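Local coordinates for protein putative pyridoxal phosphate-dependent transferase (Clostridium difficile, PDB 4DQ6) that is a putative pyridoxal phosphate-dependent transferase of the class I and II aminotransferase family, with pyridoxal-5'-phosphate bound in its pocket, at residues L35-F44 with R369-L379; I119-F127 with N358-G366. One frame throughout, in Å; residues are numbered along the deposited sequence.

Overall arrangement
Both contacts join early parts of the chain to its C-terminal part, and contact 2 falls between the two segments of contact 1 in sequence. Their centres lie about 20 Å apart. Contact 1 is almost wholly buried: an asparagine amide, main-chain carbonyls and packed methionines hold 35-44 against strand 367-371 and the start of helix 376-390. Contact 2 is only partly buried and smaller. It sets the loop after strand 116-119 of the seven-stranded sheet against a glycine-rich turn, through a carboxylate and a cis-proline. The 358-366 turn runs into strand 367-371, and Arg369 packs on Phe360. Both contacts lie near pyridoxal-5'-phosphate.

Contact 1 of 2, residues L35-F44 with R369-L379; sequences LPMWVADMDF and RINLACPRSML
The side-chain amide of Asn371 grips the 35-44 segment: ND2 donates to Val39 O at 2.8 Å and to Asp41 O, also at 2.8 Å. The first acceptor lies in the amide plane and the second is tilted 15° from it. Asn371 CG is anti to the backbone N (chi1 -177°), which carries the amide across to the loop. Its OD1 accepts from Ala373 N at 2.9 Å, forming an Asx turn just after strand 367-371. Both amide ends are thus used, which fixes the flip of the group. Val39 O also takes Asp41 N, from the opposite face of its plane, in the inverse gamma turn centred on Ala40. The backbone joins at two more points, Asn371 N to Met37 O and Asp43 N to Ala373 O. Arg369 adds NH2 to Trp38 O at 3.1 Å; the oxygen sits at the guanidinium edge, while the nitrogen stands above the carbonyl plane. A water bridges Arg369 NE and the same Trp38 O.

Beyond the polar bonds, Met37 and Met378 pack together. Met37 bends at chi2 and chi3, and its CE reaches Cys374 SG, Ile370 CG2 and Leu379 CD1. Met378 is extended and slides past it in the opposite direction, with Met378 CE 3.7 Å from Met37 SD. Met378 CE also meets Pro36 CG. Asp41, salt-bridged to Arg14, reaches the backbone of Tyr65 of the second subunit, so the loop borders the dimer interface. The side chain of Ala40 is about 5 Å from pyridoxal-5'-phosphate. At the far end, Phe44 lies against the backbone leading into helix 376-390, with Ala373 O over one face and Phe44 CE1 3.4 Å from Pro375 N.

Contact 2 of 2, residues I119-F127 with N358-G366; sequences IQEPVYSPF and NSFGIGGSG. With PLP (pyridoxal-5'-phosphate), chain C.
Glu121 turns its CG anti to the carbonyl carbon (chi1 -74°) and then runs extended, which sends its carboxylate to the 358-366 turn. There Glu121 OE1 accepts from Ile362 N at 2.8 Å, with an N-H...O angle of 166°. The NH comes from above the carboxylate plane. OE2, the other oxygen, is held by Asn128, so both carboxylate oxygens have a partner. The Gly361 backbone passes beside the carboxylate, with Glu121 OE1 3.2 Å from Gly361 CA. Gly361 opens a type II beta turn that ends at Gly364.

The peptide bond before Pro122 is cis, and this proline lies beside Phe360. Pro122 CB meets Phe360 CB at 3.8 Å, while Pro122 CD rests 3.3 Å from Ile362 O. One residue on, Val123 N donates to Phe360 O at 3.0 Å, in the carbonyl plane and on a lone pair. Pro122 CA makes a CA-H...O contact with the same oxygen. The Phe360 ring presents its edge to the backbone at Tyr124 N. Ser125 CB touches Ser359 O at the more exposed side.

With Tyr124 CG anti to the backbone N (chi1 -175°), the ring is set over pyridoxal-5'-phosphate. It lies between Pro126 CD, over the centre of one face, and PLP C3, over the centre of the other, with Tyr124 CZ 3.4 Å from PLP C4. An aromatic ring lying over the pyridine ring is the arrangement typical of the pyridoxal-phosphate pocket in the aminotransferase class I and II family.

Contact 1 of 2, residues L35-F44 with R369-L379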
loop_
_atom_site.group_PDB
_atom_site.type_symbol
_atom_site.label_atom_id
_atom_site.label_comp_id
_atom_site.label_asym_id
_atom_site.label_seq_id
_atom_site.Cartn_x
_atom_site.Cartn_y
_atom_site.Cartn_z
ATOM N N LEU A 35 5.183 27.567 -10.432
ATOM C CA LEU A 35 4.671 26.750 -11.529
ATOM C C LEU A 35 5.410 25.398 -11.411
ATOM O O LEU A 35 6.616 25.370 -11.535
ATOM C CB LEU A 35 4.981 27.390 -12.888
ATOM C CG LEU A 35 4.396 26.762 -14.177
ATOM C CD1 LEU A 35 4.240 27.798 -15.290
ATOM C CD2 LEU A 35 5.267 25.644 -14.701
ATOM N N PRO A 36 4.679 24.304 -11.209
ATOM C CA PRO A 36 5.371 23.032 -10.912
ATOM C C PRO A 36 5.750 22.241 -12.161
ATOM O O PRO A 36 4.901 21.887 -12.976
ATOM C CB PRO A 36 4.319 22.279 -10.085
ATOM C CG PRO A 36 3.047 22.759 -10.655
ATOM C CD PRO A 36 3.230 24.205 -10.969
ATOM N N MET A 37 7.027 21.906 -12.286
ATOM C CA MET A 37 7.504 21.076 -13.374
ATOM C C MET A 37 8.469 20.033 -12.839
ATOM O O MET A 37 9.467 19.682 -13.523
ATOM C CB MET A 37 8.242 21.938 -14.411
ATOM C CG MET A 37 7.438 23.099 -14.970
ATOM S SD MET A 37 6.069 22.646 -16.050
ATOM C CE MET A 37 6.928 22.220 -17.584
ATOM N N TRP A 38 8.179 19.553 -11.651
ATOM C CA TRP A 38 9.188 18.794 -10.902
ATOM C C TRP A 38 8.773 17.344 -10.820
ATOM O O TRP A 38 9.135 16.529 -11.694
ATOM C CB TRP A 38 9.497 19.502 -9.555
ATOM C CG TRP A 38 8.323 19.643 -8.587
ATOM C CD1 TRP A 38 7.125 20.361 -8.760
ATOM C CD2 TRP A 38 8.242 19.100 -7.234
ATOM N NE1 TRP A 38 6.330 20.245 -7.661
ATOM C CE2 TRP A 38 6.955 19.519 -6.700
ATOM C CE3 TRP A 38 9.076 18.300 -6.438
ATOM C CZ2 TRP A 38 6.528 19.169 -5.438
ATOM C CZ3 TRP A 38 8.627 17.937 -5.167
ATOM C CH2 TRP A 38 7.388 18.389 -4.658
ATOM N N VAL A 39 7.940 17.006 -9.844
ATOM C CA VAL A 39 7.454 15.624 -9.620
ATOM C C VAL A 39 6.989 14.954 -10.916
ATOM O O VAL A 39 6.184 15.542 -11.676
ATOM C CB VAL A 39 6.250 15.702 -8.632
ATOM C CG1 VAL A 39 5.264 14.517 -8.805
ATOM C CG2 VAL A 39 6.759 15.864 -7.202
ATOM N N ALA A 40 7.362 13.704 -11.147
ATOM C CA ALA A 40 6.961 12.931 -12.328
ATOM C C ALA A 40 5.567 12.312 -12.188
ATOM O O ALA A 40 5.403 11.098 -12.044
ATOM C CB ALA A 40 8.040 11.833 -12.596
ATOM N N ASP A 41 4.559 13.176 -12.292
ATOM C CA ASP A 41 3.222 12.762 -12.725
ATOM C C ASP A 41 2.813 13.794 -13.748
ATOM O O ASP A 41 3.479 14.793 -13.937
ATOM C CB ASP A 41 2.210 12.512 -11.582
ATOM C CG ASP A 41 1.754 13.747 -10.861
ATOM O OD1 ASP A 41 1.917 14.883 -11.368
ATOM O OD2 ASP A 41 1.167 13.600 -9.751
ATOM N N MET A 42 1.709 13.545 -14.428
ATOM C CA MET A 42 1.374 14.372 -15.557
ATOM C C MET A 42 0.247 15.319 -15.230
ATOM O O MET A 42 -0.653 14.985 -14.432
ATOM C CB MET A 42 0.911 13.493 -16.730
ATOM C CG MET A 42 1.745 12.258 -17.082
ATOM S SD MET A 42 0.895 11.528 -18.566
ATOM C CE MET A 42 1.911 10.033 -18.726
ATOM N N ASP A 43 0.208 16.470 -15.884
ATOM C CA ASP A 43 -0.962 17.367 -15.786
ATOM C C ASP A 43 -1.922 17.120 -16.939
ATOM O O ASP A 43 -2.419 18.061 -17.649
ATOM C CB ASP A 43 -0.535 18.812 -15.764
ATOM C CG ASP A 43 0.144 19.190 -14.461
ATOM O OD1 ASP A 43 -0.548 19.278 -13.423
ATOM O OD2 ASP A 43 1.368 19.414 -14.466
ATOM N N PHE A 44 -2.205 15.848 -17.097
ATOM C CA PHE A 44 -3.175 15.371 -18.043
ATOM C C PHE A 44 -4.204 14.465 -17.371
ATOM O O PHE A 44 -3.926 13.781 -16.462
ATOM C CB PHE A 44 -2.543 14.558 -19.138
ATOM C CG PHE A 44 -1.606 15.303 -20.009
ATOM C CD1 PHE A 44 -1.898 16.547 -20.550
ATOM C CD2 PHE A 44 -0.430 14.706 -20.340
ATOM C CE1 PHE A 44 -0.954 17.199 -21.345
ATOM C CE2 PHE A 44 0.501 15.305 -21.166
ATOM C CZ PHE A 44 0.236 16.591 -21.648
ATOM N N ARG A 369 16.093 19.064 -13.956
ATOM C CA ARG A 369 15.108 18.215 -14.629
ATOM C C ARG A 369 13.708 18.836 -14.703
ATOM O O ARG A 369 13.163 19.299 -13.709
ATOM C CB ARG A 369 15.051 16.852 -13.942
ATOM C CG ARG A 369 14.490 15.747 -14.787
ATOM C CD ARG A 369 14.041 14.552 -13.964
ATOM N NE ARG A 369 12.873 14.824 -13.110
ATOM C CZ ARG A 369 12.380 13.963 -12.252
ATOM N NH1 ARG A 369 12.968 12.753 -12.069
ATOM N NH2 ARG A 369 11.303 14.269 -11.551
ATOM N N ILE A 370 13.204 18.824 -15.931
ATOM C CA ILE A 370 11.951 19.472 -16.284
ATOM C C ILE A 370 10.931 18.434 -16.791
ATOM O O ILE A 370 11.205 17.684 -17.719
ATOM C CB ILE A 370 12.124 20.559 -17.338
ATOM C CG1 ILE A 370 13.315 21.478 -17.006
ATOM C CG2 ILE A 370 10.853 21.385 -17.419
ATOM C CD1 ILE A 370 13.649 22.533 -18.031
ATOM N N ASN A 371 9.765 18.425 -16.144
ATOM C CA ASN A 371 8.651 17.577 -16.505
ATOM C C ASN A 371 7.808 18.119 -17.650
ATOM O O ASN A 371 7.164 19.144 -17.464
ATOM C CB ASN A 371 7.804 17.288 -15.266
ATOM C CG ASN A 371 6.650 16.349 -15.520
ATOM O OD1 ASN A 371 6.200 16.147 -16.656
ATOM N ND2 ASN A 371 6.056 15.876 -14.429
ATOM N N LEU A 372 7.826 17.452 -18.811
ATOM C CA LEU A 372 7.116 17.925 -20.014
ATOM C C LEU A 372 5.787 17.293 -20.265
ATOM O O LEU A 372 5.189 17.500 -21.353
ATOM C CB LEU A 372 8.055 17.790 -21.231
ATOM C CG LEU A 372 8.815 19.069 -21.605
ATOM C CD1 LEU A 372 9.592 19.632 -20.413
ATOM C CD2 LEU A 372 9.706 18.823 -22.835
ATOM N N ALA A 373 5.256 16.516 -19.330
ATOM C CA ALA A 373 3.947 15.860 -19.475
ATOM C C ALA A 373 2.901 16.812 -18.961
ATOM O O ALA A 373 2.261 16.612 -17.920
ATOM C CB ALA A 373 3.905 14.520 -18.695
ATOM N N CYS A 374 2.716 17.899 -19.726
ATOM C CA CYS A 374 1.762 18.938 -19.337
ATOM C C CYS A 374 1.271 19.623 -20.627
ATOM O O CYS A 374 1.921 19.500 -21.661
ATOM C CB CYS A 374 2.369 19.960 -18.405
ATOM S SG CYS A 374 3.756 20.879 -19.094
ATOM N N PRO A 375 0.178 20.364 -20.571
ATOM C CA PRO A 375 -0.251 21.066 -21.782
ATOM C C PRO A 375 0.827 21.979 -22.353
ATOM O O PRO A 375 1.588 22.596 -21.604
ATOM C CB PRO A 375 -1.487 21.854 -21.315
ATOM C CG PRO A 375 -2.044 21.021 -20.214
ATOM C CD PRO A 375 -0.842 20.469 -19.504
ATOM N N ARG A 376 0.837 22.140 -23.691
ATOM C CA ARG A 376 1.723 23.058 -24.338
ATOM C C ARG A 376 1.739 24.432 -23.708
ATOM O O ARG A 376 2.799 25.036 -23.542
ATOM C CB ARG A 376 1.403 23.153 -25.850
ATOM C CG ARG A 376 2.331 24.088 -26.617
ATOM C CD ARG A 376 3.806 23.717 -26.583
ATOM N NE ARG A 376 3.965 22.429 -27.206
ATOM C CZ ARG A 376 4.102 22.208 -28.501
ATOM N NH1 ARG A 376 4.089 23.212 -29.380
ATOM N NH2 ARG A 376 4.135 20.965 -28.946
ATOM N N SER A 377 0.545 24.969 -23.400
ATOM C CA SER A 377 0.419 26.286 -22.797
ATOM C C SER A 377 1.235 26.396 -21.487
ATOM O O SER A 377 1.835 27.425 -21.229
ATOM C CB SER A 377 -1.072 26.640 -22.603
ATOM O OG SER A 377 -1.658 27.017 -23.816
ATOM N N MET A 378 1.162 25.355 -20.649
ATOM C CA MET A 378 1.854 25.345 -19.362
ATOM C C MET A 378 3.371 25.216 -19.565
ATOM O O MET A 378 4.161 25.864 -18.908
ATOM C CB MET A 378 1.361 24.169 -18.525
ATOM C CG MET A 378 2.100 23.972 -17.232
ATOM S SD MET A 378 1.212 22.822 -16.159
ATOM C CE MET A 378 2.509 22.496 -14.937
ATOM N N LEU A 379 3.751 24.401 -20.527
ATOM C CA LEU A 379 5.160 24.256 -20.901
ATOM C C LEU A 379 5.760 25.566 -21.388
ATOM O O LEU A 379 6.824 25.998 -20.955
ATOM C CB LEU A 379 5.309 23.161 -21.955
ATOM C CG LEU A 379 6.732 22.956 -22.498
ATOM C CD1 LEU A 379 7.858 22.736 -21.433
ATOM C CD2 LEU A 379 6.759 21.802 -23.510
HETATM O O HOH W 1 11.278 17.013 -13.447
HETATM O O HOH W 2 9.832 12.384 -9.478
#

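Contact 2 of 2, residues I119-F127 with N358-G366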
loop_
_atom_site.group_PDB
_atom_site.type_symbol
_atom_site.label_atom_id
_atom_site.label_comp_id
_atom_site.label_asym_id
_atom_site.label_seq_id
_atom_site.Cartn_x
_atom_site.Cartn_y
_atom_site.Cartn_z
ATOM N N ILE A 119 24.905 1.232 -8.160
ATOM C CA ILE A 119 23.972 2.046 -9.019
ATOM C C ILE A 119 24.769 2.936 -9.962
ATOM O O ILE A 119 26.014 3.051 -9.806
ATOM C CB ILE A 119 22.973 2.910 -8.210
ATOM C CG1 ILE A 119 23.660 4.068 -7.514
ATOM C CG2 ILE A 119 22.102 2.059 -7.255
ATOM C CD1 ILE A 119 22.699 5.031 -6.808
ATOM N N GLN A 120 24.157 3.525 -10.993
ATOM C CA GLN A 120 24.808 4.484 -11.897
ATOM C C GLN A 120 24.179 5.864 -11.767
ATOM O O GLN A 120 22.980 6.046 -12.064
ATOM C CB GLN A 120 24.682 4.040 -13.342
ATOM C CG GLN A 120 25.162 2.631 -13.633
ATOM C CD GLN A 120 24.819 2.136 -15.014
ATOM O OE1 GLN A 120 23.646 1.991 -15.369
ATOM N NE2 GLN A 120 25.836 1.861 -15.819
ATOM N N GLU A 121 24.929 6.832 -11.326
ATOM C CA GLU A 121 24.465 8.221 -11.176
ATOM C C GLU A 121 24.914 9.096 -12.343
ATOM O O GLU A 121 25.914 8.832 -12.982
ATOM C CB GLU A 121 25.002 8.772 -9.856
ATOM C CG GLU A 121 24.198 8.152 -8.699
ATOM C CD GLU A 121 24.405 8.790 -7.343
ATOM O OE1 GLU A 121 25.412 9.486 -7.188
ATOM O OE2 GLU A 121 23.543 8.587 -6.431
ATOM N N PRO A 122 24.181 10.171 -12.649
ATOM C CA PRO A 122 23.012 10.648 -11.887
ATOM C C PRO A 122 21.811 9.761 -12.126
ATOM O O PRO A 122 21.559 9.362 -13.289
ATOM C CB PRO A 122 22.833 12.051 -12.425
ATOM C CG PRO A 122 23.371 12.000 -13.842
ATOM C CD PRO A 122 24.537 11.012 -13.787
ATOM N N VAL A 123 21.016 9.475 -11.097
ATOM C CA VAL A 123 19.865 8.630 -11.233
ATOM C C VAL A 123 18.846 9.020 -10.166
ATOM O O VAL A 123 19.198 9.583 -9.138
ATOM C CB VAL A 123 20.222 7.110 -11.196
ATOM C CG1 VAL A 123 20.632 6.703 -9.770
ATOM C CG2 VAL A 123 19.083 6.209 -11.668
ATOM N N TYR A 124 17.607 8.656 -10.454
ATOM C CA TYR A 124 16.412 8.683 -9.561
ATOM C C TYR A 124 16.877 8.500 -8.114
ATOM O O TYR A 124 17.521 7.491 -7.797
ATOM C CB TYR A 124 15.491 7.571 -9.981
ATOM C CG TYR A 124 14.174 7.538 -9.246
ATOM C CD1 TYR A 124 13.360 8.640 -9.212
ATOM C CD2 TYR A 124 13.745 6.366 -8.619
ATOM C CE1 TYR A 124 12.168 8.622 -8.540
ATOM C CE2 TYR A 124 12.514 6.333 -7.933
ATOM C CZ TYR A 124 11.755 7.480 -7.909
ATOM O OH TYR A 124 10.508 7.539 -7.255
ATOM N N SER A 125 16.605 9.487 -7.259
ATOM C CA SER A 125 17.332 9.554 -5.980
ATOM C C SER A 125 16.973 8.418 -5.039
ATOM O O SER A 125 17.797 8.056 -4.211
ATOM C CB SER A 125 17.146 10.881 -5.312
ATOM O OG SER A 125 15.763 11.013 -4.953
ATOM N N PRO A 126 15.768 7.851 -5.118
ATOM C CA PRO A 126 15.486 6.716 -4.234
ATOM C C PRO A 126 16.380 5.526 -4.433
ATOM O O PRO A 126 16.478 4.693 -3.507
ATOM C CB PRO A 126 14.040 6.395 -4.545
ATOM C CG PRO A 126 13.494 7.753 -4.805
ATOM C CD PRO A 126 14.510 8.369 -5.705
ATOM N N PHE A 127 17.036 5.405 -5.584
ATOM C CA PHE A 127 18.061 4.333 -5.787
ATOM C C PHE A 127 19.197 4.403 -4.736
ATOM O O PHE A 127 19.672 3.373 -4.239
ATOM C CB PHE A 127 18.706 4.439 -7.158
ATOM C CG PHE A 127 17.964 3.738 -8.275
ATOM C CD1 PHE A 127 16.608 3.592 -8.290
ATOM C CD2 PHE A 127 18.729 3.250 -9.326
ATOM C CE1 PHE A 127 16.003 2.931 -9.366
ATOM C CE2 PHE A 127 18.163 2.581 -10.380
ATOM C CZ PHE A 127 16.788 2.469 -10.428
ATOM N N ASN A 358 21.521 18.196 -8.629
ATOM C CA ASN A 358 22.367 17.552 -7.665
ATOM C C ASN A 358 21.640 16.515 -6.803
ATOM O O ASN A 358 22.271 15.615 -6.231
ATOM C CB ASN A 358 23.184 18.551 -6.839
ATOM C CG ASN A 358 22.363 19.298 -5.839
ATOM O OD1 ASN A 358 21.123 19.265 -5.850
ATOM N ND2 ASN A 358 23.056 20.016 -4.951
ATOM N N SER A 359 20.303 16.574 -6.754
ATOM C CA SER A 359 19.544 15.568 -6.033
ATOM C C SER A 359 19.679 14.156 -6.623
ATOM O O SER A 359 19.407 13.167 -5.955
ATOM C CB SER A 359 18.088 15.987 -5.976
ATOM O OG SER A 359 17.398 15.774 -7.237
ATOM N N PHE A 360 20.122 14.071 -7.888
ATOM C CA PHE A 360 20.352 12.787 -8.578
ATOM C C PHE A 360 21.767 12.229 -8.385
ATOM O O PHE A 360 22.077 11.196 -8.930
ATOM C CB PHE A 360 20.004 12.942 -10.046
ATOM C CG PHE A 360 18.580 13.388 -10.293
ATOM C CD1 PHE A 360 17.520 12.485 -10.343
ATOM C CD2 PHE A 360 18.307 14.707 -10.487
ATOM C CE1 PHE A 360 16.192 12.905 -10.556
ATOM C CE2 PHE A 360 17.001 15.169 -10.673
ATOM C CZ PHE A 360 15.934 14.251 -10.741
ATOM N N GLY A 361 22.597 12.879 -7.575
ATOM C CA GLY A 361 23.908 12.348 -7.251
ATOM C C GLY A 361 24.985 12.824 -8.205
ATOM O O GLY A 361 24.900 13.951 -8.774
ATOM N N ILE A 362 26.011 11.993 -8.324
ATOM C CA ILE A 362 27.210 12.366 -9.058
ATOM C C ILE A 362 26.837 12.652 -10.491
ATOM O O ILE A 362 26.134 11.867 -11.079
ATOM C CB ILE A 362 28.231 11.232 -8.962
ATOM C CG1 ILE A 362 28.722 11.157 -7.510
ATOM C CG2 ILE A 362 29.430 11.460 -9.874
ATOM C CD1 ILE A 362 29.399 9.857 -7.154
ATOM N N GLY A 363 27.305 13.781 -11.026
ATOM C CA GLY A 363 27.014 14.131 -12.395
ATOM C C GLY A 363 25.782 14.993 -12.514
ATOM O O GLY A 363 25.482 15.462 -13.632
ATOM N N GLY A 364 25.043 15.223 -11.437
ATOM C CA GLY A 364 23.882 16.099 -11.529
ATOM C C GLY A 364 24.157 17.584 -11.368
ATOM O O GLY A 364 23.330 18.401 -11.727
ATOM N N SER A 365 25.323 17.943 -10.802
ATOM C CA SER A 365 25.600 19.355 -10.556
ATOM C C SER A 365 25.455 20.178 -11.837
ATOM O O SER A 365 25.925 19.774 -12.884
ATOM C CB SER A 365 27.004 19.537 -9.989
ATOM O OG SER A 365 27.129 20.893 -9.617
ATOM N N GLY A 366 24.782 21.319 -11.743
ATOM C CA GLY A 366 24.645 22.198 -12.876
ATOM C C GLY A 366 23.416 21.896 -13.733
ATOM O O GLY A 366 23.068 22.715 -14.587
HETATM N N1 PLP C . 11.490 4.248 -10.511
HETATM C C2 PLP C . 11.839 5.309 -11.308
HETATM C C2A PLP C . 13.060 5.339 -12.177
HETATM C C3 PLP C . 11.012 6.493 -11.368
HETATM O O3 PLP C . 11.356 7.530 -12.118
HETATM C C4 PLP C . 9.798 6.539 -10.567
HETATM C C4A PLP C . 8.924 7.766 -10.541
HETATM C C5 PLP C . 9.493 5.370 -9.756
HETATM C C6 PLP C . 10.369 4.260 -9.752
HETATM C C5A PLP C . 8.230 5.391 -8.953
HETATM O O4P PLP C . 8.453 4.494 -7.917
HETATM P P PLP C . 7.150 4.097 -7.042
HETATM O O1P PLP C . 6.418 3.118 -7.893
HETATM O O2P PLP C . 7.861 3.533 -5.748
HETATM O O3P PLP C . 6.375 5.446 -6.924
#